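Local coordinates for protein SidF, inhibitor of growth family, member 3 (Legionella pneumophila subsp. pneumophila, PDB 4FYE) that acts as a phosphoinositide phosphatase, probably removing a phosphate from the inositol headgroup of membrane phosphoinositides, at residues T355-Q360 with A442-Q447; E375-V380 with A412-W417; M383-D388 with K438-R443; N446-D451 with A632-E637; N616-G621 with K626-M631. The protein carries 1 engineered substitution. One frame throughout, in Å; residues are numbered along the deposited sequence.

Overall arrangement
Followed from the N terminus, the chain opens contact 1 on strand 353-360, then contacts 2 and 3 on successive turns of helix 373-387. Contact 2 closes first, on strand 402-416, within the span of contact 1. Contact 3 crosses it and closes on helix 438-458, where contact 1 also ends, sharing A442 and R443. The same helix opens contact 4, whose loop of some 180 mostly helical residues ends on helix 626-637. Contact 5, a short local closure, lies wholly within that loop. Together they illustrate how a mixed four-stranded sheet is clasped by helices 373-387, 438-458 and 626-637, with helix 438-458 taking part in contacts 1, 3 and 4.

Contact 1. Residues T355-Q360 with A442-Q447; sequences TECYTQ and ARFVNQ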
# COMPACT_ATOMS: atom_id res chain seq x y z
N THR A 355 14.03 5.44 4.10
CA THR A 355 13.01 6.47 4.39
C THR A 355 11.58 6.11 3.99
O THR A 355 11.32 5.73 2.86
CB THR A 355 13.44 7.94 4.13
OG1 THR A 355 12.36 8.73 3.59
CG2 THR A 355 14.71 8.07 3.31
N GLU A 356 10.67 6.15 4.96
CA GLU A 356 9.30 5.79 4.69
C GLU A 356 8.41 7.01 4.54
O GLU A 356 8.42 7.88 5.41
CB GLU A 356 8.77 4.90 5.78
CG GLU A 356 7.34 4.45 5.53
CD GLU A 356 6.65 3.80 6.76
OE1 GLU A 356 5.46 3.44 6.58
OE2 GLU A 356 7.27 3.61 7.87
N CYS A 357 7.62 7.05 3.46
CA CYS A 357 6.57 8.07 3.28
C CYS A 357 5.19 7.39 3.32
O CYS A 357 4.76 6.70 2.39
CB CYS A 357 6.77 8.82 1.95
SG CYS A 357 5.42 10.02 1.60
N TYR A 358 4.49 7.56 4.42
CA TYR A 358 3.22 6.87 4.60
C TYR A 358 2.10 7.84 4.20
O TYR A 358 1.84 8.78 4.89
CB TYR A 358 3.14 6.37 6.06
CG TYR A 358 1.84 5.75 6.44
CD1 TYR A 358 1.13 4.94 5.55
CD2 TYR A 358 1.31 5.93 7.71
CE1 TYR A 358 -0.08 4.36 5.92
CE2 TYR A 358 0.09 5.39 8.06
CZ TYR A 358 -0.61 4.62 7.18
OH TYR A 358 -1.82 4.06 7.57
N THR A 359 1.48 7.69 3.04
CA THR A 359 0.33 8.59 2.80
C THR A 359 -0.96 7.89 3.25
O THR A 359 -1.52 7.05 2.57
CB THR A 359 0.24 9.07 1.36
OG1 THR A 359 0.37 7.95 0.55
CG2 THR A 359 1.46 10.04 1.02
N GLN A 360 -1.40 8.23 4.45
CA GLN A 360 -2.60 7.61 5.00
C GLN A 360 -3.83 8.35 4.48
O GLN A 360 -3.77 9.56 4.16
CB GLN A 360 -2.53 7.73 6.52
CG GLN A 360 -3.55 6.95 7.29
CD GLN A 360 -3.45 7.24 8.80
OE1 GLN A 360 -3.44 8.42 9.25
NE2 GLN A 360 -3.38 6.17 9.59
N ALA A 442 0.69 19.99 7.81
CA ALA A 442 1.63 21.11 7.62
C ALA A 442 3.15 20.75 7.90
O ALA A 442 4.04 21.07 7.08
CB ALA A 442 1.18 22.35 8.40
N ARG A 443 3.48 20.10 9.01
CA ARG A 443 4.82 19.55 9.17
C ARG A 443 5.26 18.77 7.90
O ARG A 443 6.30 19.09 7.28
CB ARG A 443 4.81 18.63 10.37
CG ARG A 443 6.13 17.91 10.66
CD ARG A 443 6.19 17.62 12.16
NE ARG A 443 7.37 16.87 12.50
CZ ARG A 443 7.45 15.54 12.49
NH1 ARG A 443 6.39 14.82 12.20
NH2 ARG A 443 8.61 14.95 12.84
N PHE A 444 4.46 17.75 7.53
CA PHE A 444 4.73 16.92 6.34
C PHE A 444 4.95 17.78 5.10
O PHE A 444 5.92 17.61 4.37
CB PHE A 444 3.56 15.95 6.15
CG PHE A 444 3.66 15.10 4.90
CD1 PHE A 444 4.35 13.91 4.90
CD2 PHE A 444 3.02 15.51 3.72
CE1 PHE A 444 4.42 13.12 3.76
CE2 PHE A 444 3.07 14.74 2.59
CZ PHE A 444 3.78 13.53 2.60
N VAL A 445 4.10 18.76 4.87
CA VAL A 445 4.30 19.58 3.71
C VAL A 445 5.66 20.25 3.77
O VAL A 445 6.45 20.21 2.80
CB VAL A 445 3.12 20.55 3.47
CG1 VAL A 445 3.49 21.63 2.46
CG2 VAL A 445 1.90 19.78 2.95
N ASN A 446 6.00 20.84 4.92
CA ASN A 446 7.32 21.49 5.06
C ASN A 446 8.48 20.48 4.80
O ASN A 446 9.45 20.77 4.09
CB ASN A 446 7.49 22.07 6.45
CG ASN A 446 6.66 23.28 6.68
OD1 ASN A 446 6.37 24.07 5.75
ND2 ASN A 446 6.26 23.48 7.95
N GLN A 447 8.37 19.30 5.38
CA GLN A 447 9.45 18.33 5.23
C GLN A 447 9.70 18.02 3.77
O GLN A 447 10.82 18.10 3.30
CB GLN A 447 9.11 17.04 5.93
CG GLN A 447 8.86 17.24 7.41
CD GLN A 447 8.47 15.95 8.11
OE1 GLN A 447 7.53 15.26 7.72
NE2 GLN A 447 9.20 15.62 9.15
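The ring of F444 meets C357 edge-on: the thiol SG lies in the plane of the phenyl group, 3.9 Å from CE1 of F444. This is a cysteine sulfur-aromatic contact of the edge type, SG of C357 standing 5.1 Å from the centroid of the F444 ring and 89° off its normal, with the sulfur facing the ring hydrogens and not the pi cloud. The methyl CG2 of T359 approaches the same ring more loosely, 4.5 Å from CZ of F444. Two other flat groups are covered from within their own segments, the Y358 ring on one face by CB of Q360, and the R443 guanidinium over its centre by NE2 of Q447. Strand 353-360 is an interior strand of a mixed four-stranded sheet, between strands 402-416 and 641-645 and parallel to both; C357 and T359 lie on the face that helix 438-458 covers, while E356, Y358 and Q360 pack on helix 373-387 at the other face. F444 reaches the sheet because its CG is anti to the backbone N (chi1 175°), which sends the phenyl group outward from the helix, and it touches S415 of the neighbouring strand as well. The nearest CA atoms, those of C357 and F444, are 9.5 Å apart, a gap bridged mostly by the ring. S635 of helix 626-637 packs against C357 too.

Contact 2. Residues E375-V380 with A412-W417; sequences EQFEYV and ARMSSW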
# COMPACT_ATOMS: atom_id res chain seq x y z
N GLU A 375 -6.86 6.73 16.51
CA GLU A 375 -5.62 6.02 16.92
C GLU A 375 -4.81 5.58 15.72
O GLU A 375 -3.58 5.69 15.73
CB GLU A 375 -5.93 4.83 17.83
CG GLU A 375 -6.39 5.26 19.22
CD GLU A 375 -7.85 5.80 19.25
OE1 GLU A 375 -8.79 5.22 18.64
OE2 GLU A 375 -8.05 6.83 19.93
N GLN A 376 -5.48 5.14 14.67
CA GLN A 376 -4.76 4.67 13.46
C GLN A 376 -3.91 5.77 12.95
O GLN A 376 -2.86 5.52 12.33
CB GLN A 376 -5.70 4.24 12.35
CG GLN A 376 -6.57 3.07 12.70
CD GLN A 376 -7.53 2.72 11.57
OE1 GLN A 376 -8.75 2.48 11.77
NE2 GLN A 376 -6.99 2.69 10.39
N PHE A 377 -4.34 6.99 13.23
CA PHE A 377 -3.53 8.13 12.86
C PHE A 377 -2.51 8.31 13.96
O PHE A 377 -1.30 8.27 13.72
CB PHE A 377 -4.38 9.40 12.64
CG PHE A 377 -3.58 10.67 12.73
CD1 PHE A 377 -2.67 11.00 11.74
CD2 PHE A 377 -3.71 11.52 13.81
CE1 PHE A 377 -1.93 12.16 11.80
CE2 PHE A 377 -2.95 12.69 13.90
CZ PHE A 377 -2.05 13.02 12.89
N GLU A 378 -3.00 8.47 15.16
CA GLU A 378 -2.16 8.91 16.27
C GLU A 378 -1.03 7.94 16.67
O GLU A 378 0.11 8.38 16.83
CB GLU A 378 -2.98 9.33 17.46
CG GLU A 378 -2.92 10.83 17.63
CD GLU A 378 -3.91 11.35 18.66
OE1 GLU A 378 -3.85 10.94 19.86
OE2 GLU A 378 -4.74 12.21 18.27
N TYR A 379 -1.31 6.64 16.75
CA TYR A 379 -0.31 5.67 17.18
C TYR A 379 0.78 5.45 16.15
O TYR A 379 1.94 5.16 16.50
CB TYR A 379 -0.96 4.35 17.48
CG TYR A 379 -1.82 4.33 18.72
CD1 TYR A 379 -2.25 5.51 19.31
CD2 TYR A 379 -2.20 3.13 19.30
CE1 TYR A 379 -3.02 5.51 20.47
CE2 TYR A 379 -3.02 3.13 20.41
CZ TYR A 379 -3.40 4.33 20.97
OH TYR A 379 -4.13 4.34 22.07
N VAL A 380 0.41 5.54 14.89
CA VAL A 380 1.32 5.16 13.84
C VAL A 380 2.23 6.35 13.67
O VAL A 380 3.47 6.20 13.67
CB VAL A 380 0.57 4.77 12.53
CG1 VAL A 380 1.51 4.80 11.35
CG2 VAL A 380 -0.10 3.40 12.64
N ALA A 412 11.05 9.14 8.84
CA ALA A 412 9.64 9.15 8.65
C ALA A 412 9.09 10.40 7.91
O ALA A 412 9.55 11.53 8.06
CB ALA A 412 9.00 9.11 10.00
N ARG A 413 8.08 10.15 7.09
CA ARG A 413 7.26 11.21 6.61
C ARG A 413 5.83 10.63 6.56
O ARG A 413 5.56 9.60 5.94
CB ARG A 413 7.70 11.68 5.22
CG ARG A 413 9.18 11.95 4.97
CD ARG A 413 9.38 13.35 5.36
NE ARG A 413 10.67 13.86 4.99
CZ ARG A 413 11.68 13.94 5.84
NH1 ARG A 413 11.52 13.50 7.08
NH2 ARG A 413 12.84 14.47 5.45
N MET A 414 4.91 11.32 7.21
CA MET A 414 3.62 10.79 7.33
C MET A 414 2.66 11.88 7.06
O MET A 414 2.81 12.95 7.64
CB MET A 414 3.37 10.26 8.71
CG MET A 414 1.92 9.80 8.71
SD MET A 414 1.56 9.01 10.23
CE MET A 414 -0.11 8.52 10.09
N SER A 415 1.66 11.60 6.19
CA SER A 415 0.52 12.53 5.97
C SER A 415 -0.81 11.85 6.19
O SER A 415 -0.91 10.65 6.10
CB SER A 415 0.55 13.17 4.58
OG SER A 415 0.50 12.20 3.54
N SER A 416 -1.87 12.58 6.47
CA SER A 416 -3.11 11.91 6.67
C SER A 416 -4.23 12.78 6.19
O SER A 416 -4.63 13.71 6.89
CB SER A 416 -3.25 11.59 8.13
OG SER A 416 -4.45 10.87 8.32
N TRP A 417 -4.72 12.53 4.98
CA TRP A 417 -5.79 13.37 4.47
C TRP A 417 -6.85 12.47 3.98
O TRP A 417 -6.62 11.67 3.04
CB TRP A 417 -5.33 14.16 3.27
CG TRP A 417 -4.46 15.36 3.52
CD1 TRP A 417 -4.83 16.59 4.09
CD2 TRP A 417 -3.07 15.53 3.10
NE1 TRP A 417 -3.76 17.45 4.10
CE2 TRP A 417 -2.68 16.89 3.51
CE3 TRP A 417 -2.15 14.73 2.47
CZ2 TRP A 417 -1.42 17.39 3.29
CZ3 TRP A 417 -0.87 15.23 2.24
CH2 TRP A 417 -0.50 16.52 2.66
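Apolar packing joins F377 and V380 of helix 373-387 to M414 and S416 of strand 402-416, which runs nearly antiparallel to the helix at 165°, the axes approaching to 10.1 Å. M414, its CG anti to the backbone N and its chain extended throughout, sends CE out from the strand between the two helical residues: this methyl lies 3.9 Å from CD1 of F377 and 4.2 Å from CG1 of V380. It also rests 3.8 Å from the backbone O of F377. S416 adds its methylene, CB standing 3.7 Å from CD1 of F377, with the ring approached obliquely. The polar link runs through the adjacent strand: OG of S416 pairs with OE1 of Q360, whose NE2 bonds the backbone O of Q376. Between these two segments the packing is thus dispersive, carried by a thioether methyl, a valine branch and one aromatic ring, while Q360 supplies a polar tie from the next strand to the helix and satisfies the serine hydroxyl buried beside that ring.

Contact 3. Residues M383-D388 with K438-R443; sequences MMDAFD and KNQNAR
A buried salt bridge between D385 and R443 links the last turns of helix 373-387 to the first turns of helix 438-458. The two side chains come at each other from opposite directions, and both guanidinium nitrogens at the end of R443 take part. The straighter bond runs from NH2 of R443 to OD1 of D385, 3.0 Å long with an N-H...O angle of 166°; the acceptor lies in the guanidinium plane, whereas the donor sits above the carboxylate plane. The second, from NH1 of R443 to OD2 of D385 at 2.9 Å, is bent and weak. Since the carboxylate and guanidinium planes stand 69° apart, this is a skewed pair and not the flat two-pronged form. Such a bridge ties two helices that pack on opposite faces of the four-stranded sheet, beside strand 402-416. R443 gets there by an extended run from CG to NE. Its NH1 is also held from its own helix, donating in the carbonyl plane to a lone pair of OE1 of Q440, 2.8 Å away. Q440 is itself positioned by NE2, bonded to the backbone O of M414, and Y547 OH shares its OE1. D385 has a further partner in R381, whose NE forms a salt bridge with OD2.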
# COMPACT_ATOMS: atom_id res chain seq x y z
N MET A 383 4.79 6.32 16.56
CA MET A 383 5.82 5.28 16.42
C MET A 383 6.78 5.53 15.21
O MET A 383 7.99 5.34 15.31
CB MET A 383 5.20 3.86 16.46
CG MET A 383 4.20 3.61 17.58
SD MET A 383 4.73 3.86 19.32
CE MET A 383 5.11 5.58 19.37
N MET A 384 6.26 5.99 14.08
CA MET A 384 7.11 6.44 12.99
C MET A 384 8.10 7.49 13.47
O MET A 384 9.30 7.41 13.14
CB MET A 384 6.30 6.95 11.77
CG MET A 384 5.58 5.86 10.97
SD MET A 384 4.68 6.57 9.55
CE MET A 384 6.13 7.21 8.75
N ASP A 385 7.61 8.48 14.21
CA ASP A 385 8.50 9.56 14.72
C ASP A 385 9.41 9.08 15.86
O ASP A 385 10.48 9.67 16.09
CB ASP A 385 7.72 10.81 15.17
CG ASP A 385 7.57 11.88 14.06
OD1 ASP A 385 8.41 11.96 13.12
OD2 ASP A 385 6.57 12.65 14.15
N ALA A 386 8.99 8.04 16.57
CA ALA A 386 9.80 7.39 17.62
C ALA A 386 11.08 6.88 17.04
O ALA A 386 12.18 7.08 17.63
CB ALA A 386 9.04 6.22 18.23
N PHE A 387 10.97 6.23 15.87
CA PHE A 387 12.17 5.71 15.20
C PHE A 387 12.89 6.75 14.37
O PHE A 387 14.09 6.58 14.10
CB PHE A 387 11.85 4.49 14.31
CG PHE A 387 11.85 3.16 15.05
CD1 PHE A 387 13.06 2.53 15.42
CD2 PHE A 387 10.65 2.50 15.33
CE1 PHE A 387 13.07 1.27 16.05
CE2 PHE A 387 10.66 1.24 15.97
CZ PHE A 387 11.88 0.61 16.31
N ASP A 388 12.19 7.84 14.02
CA ASP A 388 12.77 8.85 13.11
C ASP A 388 14.10 9.40 13.56
O ASP A 388 14.29 9.78 14.73
CB ASP A 388 11.79 9.97 12.67
CG ASP A 388 12.47 11.06 11.79
OD1 ASP A 388 13.38 11.77 12.30
OD2 ASP A 388 12.17 11.19 10.59
N LYS A 438 -4.29 18.60 11.23
CA LYS A 438 -3.81 19.93 10.78
C LYS A 438 -2.30 20.07 10.96
O LYS A 438 -1.58 20.34 9.99
CB LYS A 438 -4.55 21.07 11.50
CG LYS A 438 -4.52 22.43 10.78
CD LYS A 438 -4.67 23.65 11.72
CE LYS A 438 -3.38 24.49 11.98
NZ LYS A 438 -2.06 23.91 11.54
N ASN A 439 -1.81 19.89 12.20
CA ASN A 439 -0.38 20.03 12.51
C ASN A 439 0.56 19.10 11.69
O ASN A 439 1.60 19.56 11.12
CB ASN A 439 -0.12 19.83 14.02
CG ASN A 439 -0.49 21.08 14.86
OD1 ASN A 439 -0.71 22.18 14.32
ND2 ASN A 439 -0.55 20.91 16.18
N GLN A 440 0.20 17.80 11.61
CA GLN A 440 1.13 16.81 11.06
C GLN A 440 1.20 17.04 9.58
O GLN A 440 2.25 16.90 8.97
CB GLN A 440 0.69 15.40 11.42
CG GLN A 440 1.55 14.27 10.84
CD GLN A 440 3.05 14.50 10.95
OE1 GLN A 440 3.57 15.09 11.91
NE2 GLN A 440 3.75 14.07 9.93
N ASN A 441 0.10 17.51 9.01
CA ASN A 441 0.02 17.68 7.57
C ASN A 441 0.82 18.89 7.09
O ASN A 441 1.62 18.80 6.11
CB ASN A 441 -1.45 17.70 7.11
CG ASN A 441 -2.06 16.31 7.07
OD1 ASN A 441 -1.34 15.30 7.05
ND2 ASN A 441 -3.39 16.24 7.08
N ALA A 442 0.69 19.99 7.81
CA ALA A 442 1.63 21.11 7.62
C ALA A 442 3.15 20.75 7.90
O ALA A 442 4.04 21.07 7.08
CB ALA A 442 1.18 22.35 8.40
N ARG A 443 3.48 20.10 9.01
CA ARG A 443 4.82 19.55 9.17
C ARG A 443 5.26 18.77 7.90
O ARG A 443 6.30 19.09 7.28
CB ARG A 443 4.81 18.63 10.37
CG ARG A 443 6.13 17.91 10.66
CD ARG A 443 6.19 17.62 12.16
NE ARG A 443 7.37 16.87 12.50
CZ ARG A 443 7.45 15.54 12.49
NH1 ARG A 443 6.39 14.82 12.20
NH2 ARG A 443 8.61 14.95 12.84

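Contact 4. Residues N446-D451 with A632-E637; sequences NQMTDD and ASLSCE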
# COMPACT_ATOMS: atom_id res chain seq x y z
N ASN A 446 6.00 20.84 4.92
CA ASN A 446 7.32 21.49 5.06
C ASN A 446 8.48 20.48 4.80
O ASN A 446 9.45 20.77 4.09
CB ASN A 446 7.49 22.07 6.45
CG ASN A 446 6.66 23.28 6.68
OD1 ASN A 446 6.37 24.07 5.75
ND2 ASN A 446 6.26 23.48 7.95
N GLN A 447 8.37 19.30 5.38
CA GLN A 447 9.45 18.33 5.23
C GLN A 447 9.70 18.02 3.77
O GLN A 447 10.82 18.10 3.30
CB GLN A 447 9.11 17.04 5.93
CG GLN A 447 8.86 17.24 7.41
CD GLN A 447 8.47 15.95 8.11
OE1 GLN A 447 7.53 15.26 7.72
NE2 GLN A 447 9.20 15.62 9.15
N MET A 448 8.62 17.71 3.05
CA MET A 448 8.69 17.23 1.68
C MET A 448 9.12 18.37 0.82
O MET A 448 9.84 18.20 -0.15
CB MET A 448 7.30 16.72 1.20
CG MET A 448 6.79 15.47 1.91
SD MET A 448 7.84 14.05 1.53
CE MET A 448 7.28 13.60 -0.14
N THR A 449 8.67 19.56 1.15
CA THR A 449 9.14 20.66 0.38
C THR A 449 10.65 20.93 0.65
O THR A 449 11.40 21.11 -0.30
CB THR A 449 8.20 21.91 0.39
OG1 THR A 449 8.99 23.08 0.56
CG2 THR A 449 7.12 21.89 1.46
N ASP A 450 11.10 20.92 1.90
CA ASP A 450 12.56 21.04 2.20
C ASP A 450 13.39 19.93 1.46
O ASP A 450 14.40 20.24 0.81
CB ASP A 450 12.84 21.10 3.74
CG ASP A 450 12.32 22.46 4.42
OD1 ASP A 450 12.75 23.56 3.99
OD2 ASP A 450 11.52 22.45 5.40
N ASP A 451 12.91 18.67 1.49
CA ASP A 451 13.59 17.57 0.76
C ASP A 451 13.67 17.87 -0.70
O ASP A 451 14.64 17.52 -1.36
CB ASP A 451 12.84 16.24 0.87
CG ASP A 451 12.73 15.75 2.26
OD1 ASP A 451 13.18 16.45 3.19
OD2 ASP A 451 12.17 14.66 2.45
N ALA A 632 2.39 11.14 -2.88
CA ALA A 632 2.97 9.78 -2.90
C ALA A 632 3.86 9.71 -4.11
O ALA A 632 4.96 9.19 -4.06
CB ALA A 632 1.92 8.72 -2.95
N SER A 633 3.40 10.28 -5.20
CA SER A 633 4.23 10.28 -6.42
C SER A 633 5.57 11.01 -6.19
O SER A 633 6.63 10.58 -6.70
CB SER A 633 3.43 10.93 -7.53
OG SER A 633 2.22 10.16 -7.67
N LEU A 634 5.53 12.05 -5.36
CA LEU A 634 6.71 12.86 -5.12
C LEU A 634 7.73 12.08 -4.31
O LEU A 634 8.97 12.24 -4.50
CB LEU A 634 6.33 14.05 -4.28
CG LEU A 634 6.98 15.41 -4.48
CD1 LEU A 634 6.81 16.13 -3.15
CD2 LEU A 634 8.42 15.37 -4.95
N SER A 635 7.21 11.30 -3.38
CA SER A 635 8.10 10.51 -2.58
C SER A 635 8.66 9.38 -3.43
O SER A 635 9.84 9.05 -3.30
CB SER A 635 7.39 9.99 -1.38
OG SER A 635 6.68 8.82 -1.76
N CYS A 636 7.88 8.80 -4.34
CA CYS A 636 8.54 7.90 -5.32
C CYS A 636 9.63 8.66 -6.11
O CYS A 636 10.64 8.10 -6.44
CB CYS A 636 7.52 7.20 -6.25
SG CYS A 636 6.40 6.21 -5.29
N GLU A 637 9.43 9.94 -6.43
CA GLU A 637 10.50 10.66 -7.14
C GLU A 637 11.74 10.88 -6.29
O GLU A 637 12.84 10.85 -6.82
CB GLU A 637 10.06 12.03 -7.66
CG GLU A 637 9.35 12.00 -8.99
CD GLU A 637 10.13 11.42 -10.17
OE1 GLU A 637 11.40 11.45 -10.23
OE2 GLU A 637 9.41 10.95 -11.08
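M448 and L634 run alongside each other, pointing opposite ways, where helix 438-458 packs on helix 626-637. The methionine does this with a folded chain: CG is anti to the carbonyl carbon (chi1 -67°), and further bends at chi2 and chi3 curl the thioether round until CE faces helix 626-637. There CE touches CD1 of L634 at 4.0 Å and, a little nearer, CB of S635 at 3.8 Å. The methyl thus spans two successive residues of the opposing helix, at a place where the nearest CA atoms, those of M448 and S635, are 8.0 Å apart. S635 presents its methylene because its hydroxyl is turned back on its own helix. OG donates to the backbone O of A632 at 2.9 Å, and that oxygen also receives the helical bond from N of C636. Further round, M631 packs on M448, and C357 of strand 353-360 meets S635 on the sheet face that both helices cover; D451 forms a salt bridge with R413. Between these two segments the contact is van der Waals packing: a flexible thioether fits its shape to a leucine branch and a serine carbon, while the buried hydroxyl finds its acceptor intrahelically.

Contact 5. Residues N616-G621 with K626-M631; sequences NTWHHG and KLQTLM
W618 has the largest share of the surface buried here, and it presses on L627 with the root of its side chain more than with the indole rim. CB of W618 lies 3.6 Å from CD2 of L627, and the same methyl stands 3.8 Å from CG of W618. A first torsion that sets CG between the backbone N and the carbonyl carbon (chi1 65°) turns the indole back across its own turn, where CB of H619 rests 3.5 Å above one face. That turn, a type I beta turn from T617 to H620 closed by N of H620 on O of T617, follows directly on a Schellman motif at N616, which ends helix 590-614. L627, second of the pair, faces W618 from the first turn of helix 626-637. Q628 is the third: NE2 approaches CE3 of W618 to only 4.4 Å, a loose contact; this NE2 is hydrogen-bonded to the backbone O of W417. Its OE1 accepts a weak bond from N of L627. The closure therefore turns the chain from helix 590-614, whose A609 touches L627, into helix 626-637, and seats the turn against W417, just after strand 402-416, the ring planes of the two indoles about 50° apart, with helix 652-668 reaching Q628 through L656.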
# COMPACT_ATOMS: atom_id res chain seq x y z
N ASN A 616 -6.49 25.01 -0.12
CA ASN A 616 -7.42 24.22 0.65
C ASN A 616 -8.53 23.70 -0.24
O ASN A 616 -9.71 23.66 0.13
CB ASN A 616 -7.92 25.05 1.84
CG ASN A 616 -8.75 24.25 2.84
OD1 ASN A 616 -9.67 24.82 3.43
ND2 ASN A 616 -8.47 22.92 3.01
N THR A 617 -8.15 23.24 -1.43
CA THR A 617 -9.10 22.60 -2.35
C THR A 617 -9.03 21.05 -2.40
O THR A 617 -9.87 20.39 -3.04
CB THR A 617 -8.96 23.19 -3.76
OG1 THR A 617 -7.59 23.06 -4.18
CG2 THR A 617 -9.38 24.66 -3.76
N TRP A 618 -8.09 20.47 -1.67
CA TRP A 618 -7.79 19.05 -1.80
C TRP A 618 -9.01 18.24 -1.43
O TRP A 618 -9.21 17.13 -1.90
CB TRP A 618 -6.60 18.70 -0.90
CG TRP A 618 -6.95 18.90 0.55
CD1 TRP A 618 -6.79 20.06 1.33
CD2 TRP A 618 -7.62 17.94 1.44
NE1 TRP A 618 -7.26 19.86 2.61
CE2 TRP A 618 -7.80 18.62 2.74
CE3 TRP A 618 -8.04 16.64 1.31
CZ2 TRP A 618 -8.40 18.01 3.83
CZ3 TRP A 618 -8.67 16.02 2.42
CH2 TRP A 618 -8.82 16.69 3.66
N HIS A 619 -9.90 18.82 -0.64
CA HIS A 619 -11.06 18.05 -0.16
C HIS A 619 -12.32 18.23 -0.97
O HIS A 619 -13.34 17.59 -0.65
CB HIS A 619 -11.33 18.41 1.29
CG HIS A 619 -11.72 19.86 1.49
ND1 HIS A 619 -10.81 20.84 1.79
CD2 HIS A 619 -12.95 20.48 1.42
CE1 HIS A 619 -11.42 22.01 1.90
NE2 HIS A 619 -12.74 21.80 1.65
N HIS A 620 -12.32 19.08 -2.00
CA HIS A 620 -13.52 19.12 -2.85
C HIS A 620 -13.63 17.82 -3.60
O HIS A 620 -12.62 17.17 -3.86
CB HIS A 620 -13.50 20.30 -3.83
CG HIS A 620 -13.32 21.64 -3.17
ND1 HIS A 620 -13.04 22.77 -3.88
CD2 HIS A 620 -13.43 22.03 -1.83
CE1 HIS A 620 -12.98 23.83 -3.04
NE2 HIS A 620 -13.21 23.38 -1.78
N GLY A 621 -14.85 17.43 -3.96
CA GLY A 621 -15.15 16.13 -4.56
C GLY A 621 -14.28 15.91 -5.76
O GLY A 621 -13.65 14.87 -5.89
N LYS A 626 -6.30 13.59 -5.10
CA LYS A 626 -5.20 14.20 -5.87
C LYS A 626 -3.97 14.57 -5.00
O LYS A 626 -2.81 14.43 -5.45
CB LYS A 626 -5.65 15.45 -6.60
CG LYS A 626 -6.81 15.25 -7.53
CD LYS A 626 -6.74 16.33 -8.60
CE LYS A 626 -7.97 16.25 -9.50
NZ LYS A 626 -7.86 17.46 -10.36
N LEU A 627 -4.21 15.00 -3.76
CA LEU A 627 -3.13 15.60 -2.99
C LEU A 627 -2.31 14.44 -2.47
O LEU A 627 -1.09 14.45 -2.60
CB LEU A 627 -3.63 16.53 -1.87
CG LEU A 627 -2.59 17.02 -0.83
CD1 LEU A 627 -1.41 17.74 -1.49
CD2 LEU A 627 -3.28 17.92 0.20
N GLN A 628 -3.01 13.41 -1.99
CA GLN A 628 -2.40 12.17 -1.53
C GLN A 628 -1.61 11.55 -2.66
O GLN A 628 -0.44 11.13 -2.48
CB GLN A 628 -3.51 11.26 -1.00
CG GLN A 628 -4.40 11.89 0.11
CD GLN A 628 -5.65 12.60 -0.40
OE1 GLN A 628 -5.62 13.25 -1.41
NE2 GLN A 628 -6.74 12.55 0.34
N THR A 629 -2.19 11.54 -3.86
CA THR A 629 -1.49 10.95 -5.03
C THR A 629 -0.25 11.74 -5.39
O THR A 629 0.78 11.14 -5.68
CB THR A 629 -2.37 10.92 -6.28
OG1 THR A 629 -3.51 10.13 -6.00
CG2 THR A 629 -1.62 10.25 -7.46
N LEU A 630 -0.34 13.08 -5.28
CA LEU A 630 0.75 13.93 -5.68
C LEU A 630 1.88 13.70 -4.76
O LEU A 630 3.00 13.39 -5.19
CB LEU A 630 0.33 15.39 -5.70
CG LEU A 630 -0.59 15.56 -6.91
CD1 LEU A 630 -1.46 16.84 -6.94
CD2 LEU A 630 0.26 15.43 -8.16
N MET A 631 1.58 13.76 -3.48
CA MET A 631 2.64 13.57 -2.48
C MET A 631 3.22 12.15 -2.56
O MET A 631 4.43 11.96 -2.43
CB MET A 631 2.13 13.91 -1.09
CG MET A 631 1.65 15.34 -0.97
SD MET A 631 3.10 16.37 -1.30
CE MET A 631 3.57 16.85 0.33